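Copper-containing nitrite reductase (Thermus scotoductus, PDB 6HBE) probably reduces nitrite to nitric oxide at copper centres, taking its electrons from cytochrome c, and works as a homotrimer. Local coordinates at residues 171-183 with 264-278. Sequence-based numbering, arbitrary orientation.
Sequences YDGKALYVMFNGR and LVTHVFGTAIKGALG. With CU (copper (II) ion), chain E.
The ammonium group of K274 donates to the carbonyl of A175, NZ to O 2.8 Å, lying in the carbonyl plane. With its chain fully extended beyond CG, the lysine runs alongside the backbone of A175 and L176, CD coming 3.7 Å from L176 O. NZ also donates to Y171 O of a neighbouring subunit, which ties the trimer interface to this contact. Were the side chain cut back to alanine, both carbonyls would probably lose this donor and a gap would open beside A175. The backbone of K274 holds a second bond: V178 N reaches K274 O at 3.3 Å, nearly straight (165°) but well above the carbonyl plane.

V178 O stands 3.0 Å from A276 N, yet the angle is too poor for a hydrogen bond; A276 N instead bonds weakly to A272 O. G275, the first residue to leave helical backbone angles after helix 269-272, closes a Schellman motif with positive phi (137°), and a CB here would run into V178 O. The contact packs edge strand 177-180 of one sheet against the link between strands 260-266 and 277-282 of the other, chiefly the turn after its short helix, in the second cupredoxin-like domain. That link carries H267, whose NE2 binds copper at 2.1 Å together with a water and H80 and H114 of the same neighbouring subunit.

F180 takes the methyl of A276 over one ring face in a CH-pi contact, CB 4.3 Å from the centroid, while L264 O lies in the ring plane at its edge. T266 N, also at the edge, and A276 O, which CZ approaches, are buried with no polar partner in the model. A water accepts from F180 N and lies within donating distance of both G275 O (2.9 Å) and R183 O, more acceptors being near than it has protons. In V178, CG2 sits beside its own backbone N and packs on CB of T271; the hydroxyl of that threonine donates to V268 O (OG1 to O 2.7 Å), which also accepts from T271 N and A272 N.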
loop_
_atom_site.group_PDB
_atom_site.type_symbol
_atom_site.label_atom_id
_atom_site.label_comp_id
_atom_site.label_asym_id
_atom_site.label_seq_id
_atom_site.Cartn_x
_atom_site.Cartn_y
_atom_site.Cartn_z
ATOM N N TYR C 171 -5.906 6.391 -7.051
ATOM C CA TYR C 171 -5.457 7.216 -5.895
ATOM C C TYR C 171 -5.257 6.365 -4.631
ATOM O O TYR C 171 -4.271 6.512 -3.921
ATOM C CB TYR C 171 -6.448 8.364 -5.609
ATOM C CG TYR C 171 -6.137 9.678 -6.273
ATOM C CD1 TYR C 171 -6.054 9.791 -7.649
ATOM C CD2 TYR C 171 -6.010 10.841 -5.511
ATOM C CE1 TYR C 171 -5.782 11.011 -8.258
ATOM C CE2 TYR C 171 -5.751 12.062 -6.101
ATOM C CZ TYR C 171 -5.628 12.145 -7.477
ATOM O OH TYR C 171 -5.335 13.361 -8.056
ATOM N N ASP C 172 -6.173 5.454 -4.386
ATOM C CA ASP C 172 -6.147 4.586 -3.212
ATOM C C ASP C 172 -5.187 3.361 -3.269
ATOM O O ASP C 172 -5.071 2.615 -2.282
ATOM C CB ASP C 172 -7.601 4.103 -2.943
ATOM C CG ASP C 172 -8.569 5.257 -2.608
ATOM O OD1 ASP C 172 -8.122 6.351 -2.285
ATOM O OD2 ASP C 172 -9.807 5.047 -2.672
ATOM N N GLY C 173 -4.514 3.137 -4.399
ATOM C CA GLY C 173 -3.625 1.975 -4.582
ATOM C C GLY C 173 -4.333 0.637 -4.633
ATOM O O GLY C 173 -3.752 -0.394 -4.257
ATOM N N LYS C 174 -5.604 0.637 -5.038
ATOM C CA LYS C 174 -6.413 -0.564 -5.073
ATOM C C LYS C 174 -6.474 -1.133 -6.531
ATOM O O LYS C 174 -7.398 -0.821 -7.286
ATOM C CB LYS C 174 -7.814 -0.250 -4.535
ATOM C CG LYS C 174 -8.715 -1.474 -4.411
ATOM C CD LYS C 174 -10.175 -1.125 -4.099
ATOM C CE LYS C 174 -11.033 -2.385 -4.101
ATOM N NZ LYS C 174 -12.512 -2.157 -4.062
ATOM N N ALA C 175 -5.499 -1.950 -6.922
ATOM C CA ALA C 175 -5.474 -2.539 -8.281
ATOM C C ALA C 175 -6.513 -3.634 -8.451
ATOM O O ALA C 175 -6.651 -4.501 -7.557
ATOM C CB ALA C 175 -4.097 -3.132 -8.579
ATOM N N LEU C 176 -7.224 -3.646 -9.589
ATOM C CA LEU C 176 -8.142 -4.764 -9.876
ATOM C C LEU C 176 -7.353 -6.013 -10.322
ATOM O O LEU C 176 -7.590 -7.123 -9.802
ATOM C CB LEU C 176 -9.197 -4.371 -10.919
ATOM C CG LEU C 176 -10.201 -5.415 -11.357
ATOM C CD1 LEU C 176 -11.078 -5.885 -10.230
ATOM C CD2 LEU C 176 -11.059 -4.854 -12.508
ATOM N N TYR C 177 -6.396 -5.838 -11.243
ATOM C CA TYR C 177 -5.600 -6.969 -11.714
ATOM C C TYR C 177 -4.136 -6.575 -11.665
ATOM O O TYR C 177 -3.810 -5.378 -11.770
ATOM C CB TYR C 177 -6.004 -7.418 -13.131
ATOM C CG TYR C 177 -7.462 -7.825 -13.263
ATOM C CD1 TYR C 177 -8.003 -8.816 -12.466
ATOM C CD2 TYR C 177 -8.298 -7.193 -14.196
ATOM C CE1 TYR C 177 -9.374 -9.152 -12.542
ATOM C CE2 TYR C 177 -9.656 -7.543 -14.296
ATOM C CZ TYR C 177 -10.181 -8.535 -13.494
ATOM O OH TYR C 177 -11.545 -8.870 -13.637
ATOM N N VAL C 178 -3.295 -7.577 -11.442
ATOM C CA VAL C 178 -1.824 -7.421 -11.529
ATOM C C VAL C 178 -1.278 -8.582 -12.357
ATOM O O VAL C 178 -1.685 -9.727 -12.149
ATOM C CB VAL C 178 -1.170 -7.353 -10.141
ATOM C CG1 VAL C 178 0.309 -6.973 -10.282
ATOM C CG2 VAL C 178 -1.872 -6.323 -9.261
ATOM N N MET C 179 -0.398 -8.301 -13.304
ATOM C CA MET C 179 -0.096 -9.294 -14.394
ATOM C C MET C 179 1.303 -9.207 -14.966
ATOM O O MET C 179 1.926 -8.139 -14.905
ATOM C CB MET C 179 -1.140 -9.193 -15.539
ATOM C CG MET C 179 -1.212 -7.887 -16.299
ATOM S SD MET C 179 -2.811 -7.623 -17.167
ATOM C CE MET C 179 -3.735 -6.987 -15.789
ATOM N N PHE C 180 1.788 -10.342 -15.508
ATOM C CA PHE C 180 3.070 -10.383 -16.246
ATOM C C PHE C 180 2.720 -10.302 -17.755
ATOM O O PHE C 180 1.861 -11.060 -18.264
ATOM C CB PHE C 180 3.884 -11.672 -15.991
ATOM C CG PHE C 180 4.311 -11.905 -14.552
ATOM C CD1 PHE C 180 4.801 -10.863 -13.738
ATOM C CD2 PHE C 180 4.278 -13.190 -14.004
ATOM C CE1 PHE C 180 5.214 -11.107 -12.427
ATOM C CE2 PHE C 180 4.690 -13.426 -12.698
ATOM C CZ PHE C 180 5.144 -12.383 -11.903
ATOM N N ASN C 181 3.394 -9.407 -18.464
ATOM C CA ASN C 181 3.184 -9.205 -19.912
ATOM C C ASN C 181 1.696 -9.103 -20.364
ATOM O O ASN C 181 1.278 -9.683 -21.364
ATOM C CB ASN C 181 3.993 -10.267 -20.662
ATOM C CG ASN C 181 5.483 -10.046 -20.491
ATOM O OD1 ASN C 181 5.902 -8.962 -20.065
ATOM N ND2 ASN C 181 6.293 -11.057 -20.798
ATOM N N GLY C 182 0.910 -8.344 -19.604
ATOM C CA GLY C 182 -0.421 -7.866 -20.065
ATOM C C GLY C 182 -1.614 -8.789 -20.002
ATOM O O GLY C 182 -2.666 -8.459 -20.546
ATOM N N ARG C 183 -1.497 -9.939 -19.346
ATOM C CA ARG C 183 -2.632 -10.871 -19.246
ATOM C C ARG C 183 -2.533 -11.729 -17.968
ATOM O O ARG C 183 -1.481 -12.288 -17.680
ATOM C CB ARG C 183 -2.671 -11.754 -20.494
ATOM C CG ARG C 183 -3.918 -12.626 -20.631
ATOM C CD ARG C 183 -3.935 -13.286 -22.016
ATOM N NE ARG C 183 -4.904 -14.373 -22.184
ATOM C CZ ARG C 183 -6.134 -14.256 -22.700
ATOM N NH1 ARG C 183 -6.630 -13.071 -23.078
ATOM N NH2 ARG C 183 -6.894 -15.338 -22.832
ATOM N N LEU C 264 7.083 -18.951 -11.355
ATOM C CA LEU C 264 7.510 -17.544 -11.260
ATOM C C LEU C 264 6.377 -16.739 -10.617
ATOM O O LEU C 264 5.212 -16.800 -11.070
ATOM C CB LEU C 264 7.789 -16.999 -12.663
ATOM C CG LEU C 264 8.231 -15.547 -12.784
ATOM C CD1 LEU C 264 9.668 -15.422 -12.267
ATOM C CD2 LEU C 264 8.114 -15.035 -14.226
ATOM N N VAL C 265 6.701 -15.967 -9.585
ATOM C CA VAL C 265 5.650 -15.305 -8.796
ATOM C C VAL C 265 6.243 -14.089 -8.075
ATOM O O VAL C 265 7.489 -14.021 -7.807
ATOM C CB VAL C 265 4.985 -16.328 -7.819
ATOM C CG1 VAL C 265 5.933 -16.745 -6.712
ATOM C CG2 VAL C 265 3.651 -15.820 -7.242
ATOM N N THR C 266 5.365 -13.127 -7.785
ATOM C CA THR C 266 5.683 -12.063 -6.824
ATOM C C THR C 266 5.252 -12.510 -5.436
ATOM O O THR C 266 4.104 -12.947 -5.215
ATOM C CB THR C 266 5.051 -10.663 -7.140
ATOM O OG1 THR C 266 5.261 -9.804 -6.014
ATOM C CG2 THR C 266 3.541 -10.742 -7.420
ATOM N N HIS C 267 6.131 -12.345 -4.458
ATOM C CA HIS C 267 5.805 -12.765 -3.081
ATOM C C HIS C 267 4.927 -11.732 -2.312
ATOM O O HIS C 267 4.621 -11.935 -1.152
ATOM C CB HIS C 267 7.057 -13.199 -2.300
ATOM C CG HIS C 267 6.961 -14.609 -1.782
ATOM N ND1 HIS C 267 6.266 -14.939 -0.645
ATOM C CD2 HIS C 267 7.422 -15.783 -2.295
ATOM C CE1 HIS C 267 6.331 -16.248 -0.455
ATOM N NE2 HIS C 267 7.019 -16.783 -1.447
ATOM N N VAL C 268 4.505 -10.652 -2.993
ATOM C CA VAL C 268 3.478 -9.752 -2.493
ATOM C C VAL C 268 2.151 -10.456 -2.861
ATOM O O VAL C 268 1.603 -10.276 -3.999
ATOM C CB VAL C 268 3.569 -8.336 -3.113
ATOM C CG1 VAL C 268 2.457 -7.437 -2.566
ATOM C CG2 VAL C 268 4.947 -7.730 -2.834
ATOM N N PHE C 269 1.687 -11.296 -1.942
ATOM C CA PHE C 269 0.686 -12.334 -2.308
ATOM C C PHE C 269 -0.716 -11.780 -2.582
ATOM O O PHE C 269 -1.451 -12.413 -3.324
ATOM C CB PHE C 269 0.654 -13.487 -1.284
ATOM C CG PHE C 269 1.649 -14.610 -1.531
ATOM C CD1 PHE C 269 2.484 -14.668 -2.661
ATOM C CD2 PHE C 269 1.740 -15.636 -0.615
ATOM C CE1 PHE C 269 3.381 -15.718 -2.855
ATOM C CE2 PHE C 269 2.621 -16.705 -0.811
ATOM C CZ PHE C 269 3.440 -16.755 -1.927
ATOM N N GLY C 270 -1.038 -10.572 -2.089
ATOM C CA GLY C 270 -2.263 -9.885 -2.508
ATOM C C GLY C 270 -2.268 -9.363 -3.944
ATOM O O GLY C 270 -3.327 -8.964 -4.450
ATOM N N THR C 271 -1.095 -9.342 -4.604
ATOM C CA THR C 271 -0.986 -9.097 -6.041
ATOM C C THR C 271 -0.776 -10.386 -6.881
ATOM O O THR C 271 -1.267 -10.470 -8.011
ATOM C CB THR C 271 0.116 -8.090 -6.367
ATOM O OG1 THR C 271 1.431 -8.634 -6.102
ATOM C CG2 THR C 271 -0.105 -6.789 -5.587
ATOM N N ALA C 272 -0.086 -11.410 -6.333
ATOM C CA ALA C 272 0.017 -12.721 -7.028
ATOM C C ALA C 272 -1.367 -13.312 -7.265
ATOM O O ALA C 272 -1.647 -13.868 -8.320
ATOM C CB ALA C 272 0.831 -13.709 -6.212
ATOM N N ILE C 273 -2.225 -13.137 -6.284
ATOM C CA ILE C 273 -3.602 -13.677 -6.345
ATOM C C ILE C 273 -4.477 -13.013 -7.423
ATOM O O ILE C 273 -5.535 -13.577 -7.816
ATOM C CB ILE C 273 -4.250 -13.600 -4.931
ATOM C CG1 ILE C 273 -5.393 -14.619 -4.745
ATOM C CG2 ILE C 273 -4.714 -12.202 -4.613
ATOM C CD1 ILE C 273 -5.746 -14.845 -3.304
ATOM N N LYS C 274 -4.065 -11.832 -7.872
ATOM C CA LYS C 274 -4.747 -11.002 -8.867
ATOM C C LYS C 274 -4.258 -11.209 -10.311
ATOM O O LYS C 274 -4.738 -10.502 -11.214
ATOM C CB LYS C 274 -4.587 -9.498 -8.486
ATOM C CG LYS C 274 -5.361 -9.068 -7.246
ATOM C CD LYS C 274 -5.220 -7.590 -6.937
ATOM C CE LYS C 274 -5.917 -7.185 -5.637
ATOM N NZ LYS C 274 -5.662 -5.762 -5.253
ATOM N N GLY C 275 -3.291 -12.131 -10.531
ATOM C CA GLY C 275 -2.853 -12.501 -11.871
ATOM C C GLY C 275 -1.355 -12.663 -12.107
ATOM O O GLY C 275 -0.977 -13.063 -13.194
ATOM N N ALA C 276 -0.522 -12.345 -11.130
ATOM C CA ALA C 276 0.978 -12.244 -11.339
ATOM C C ALA C 276 1.652 -13.526 -10.842
ATOM O O ALA C 276 2.353 -13.559 -9.799
ATOM C CB ALA C 276 1.509 -11.008 -10.635
ATOM N N LEU C 277 1.422 -14.592 -11.622
ATOM C CA LEU C 277 1.970 -15.911 -11.351
ATOM C C LEU C 277 2.069 -16.606 -12.735
ATOM O O LEU C 277 1.139 -16.485 -13.549
ATOM C CB LEU C 277 1.037 -16.687 -10.387
ATOM C CG LEU C 277 1.489 -18.096 -9.889
ATOM C CD1 LEU C 277 0.966 -18.446 -8.491
ATOM C CD2 LEU C 277 1.149 -19.215 -10.890
ATOM N N GLY C 278 3.200 -17.253 -13.015
ATOM C CA GLY C 278 3.405 -18.048 -14.263
ATOM C C GLY C 278 4.267 -19.287 -14.008
ATOM O O GLY C 278 4.734 -19.483 -12.868
HETATM CU CU CU E . 7.435 -18.802 -1.466
HETATM O O HOH W 1 0.444 -12.862 -15.718
HETATM O O HOH W 2 7.525 -20.261 -2.803
#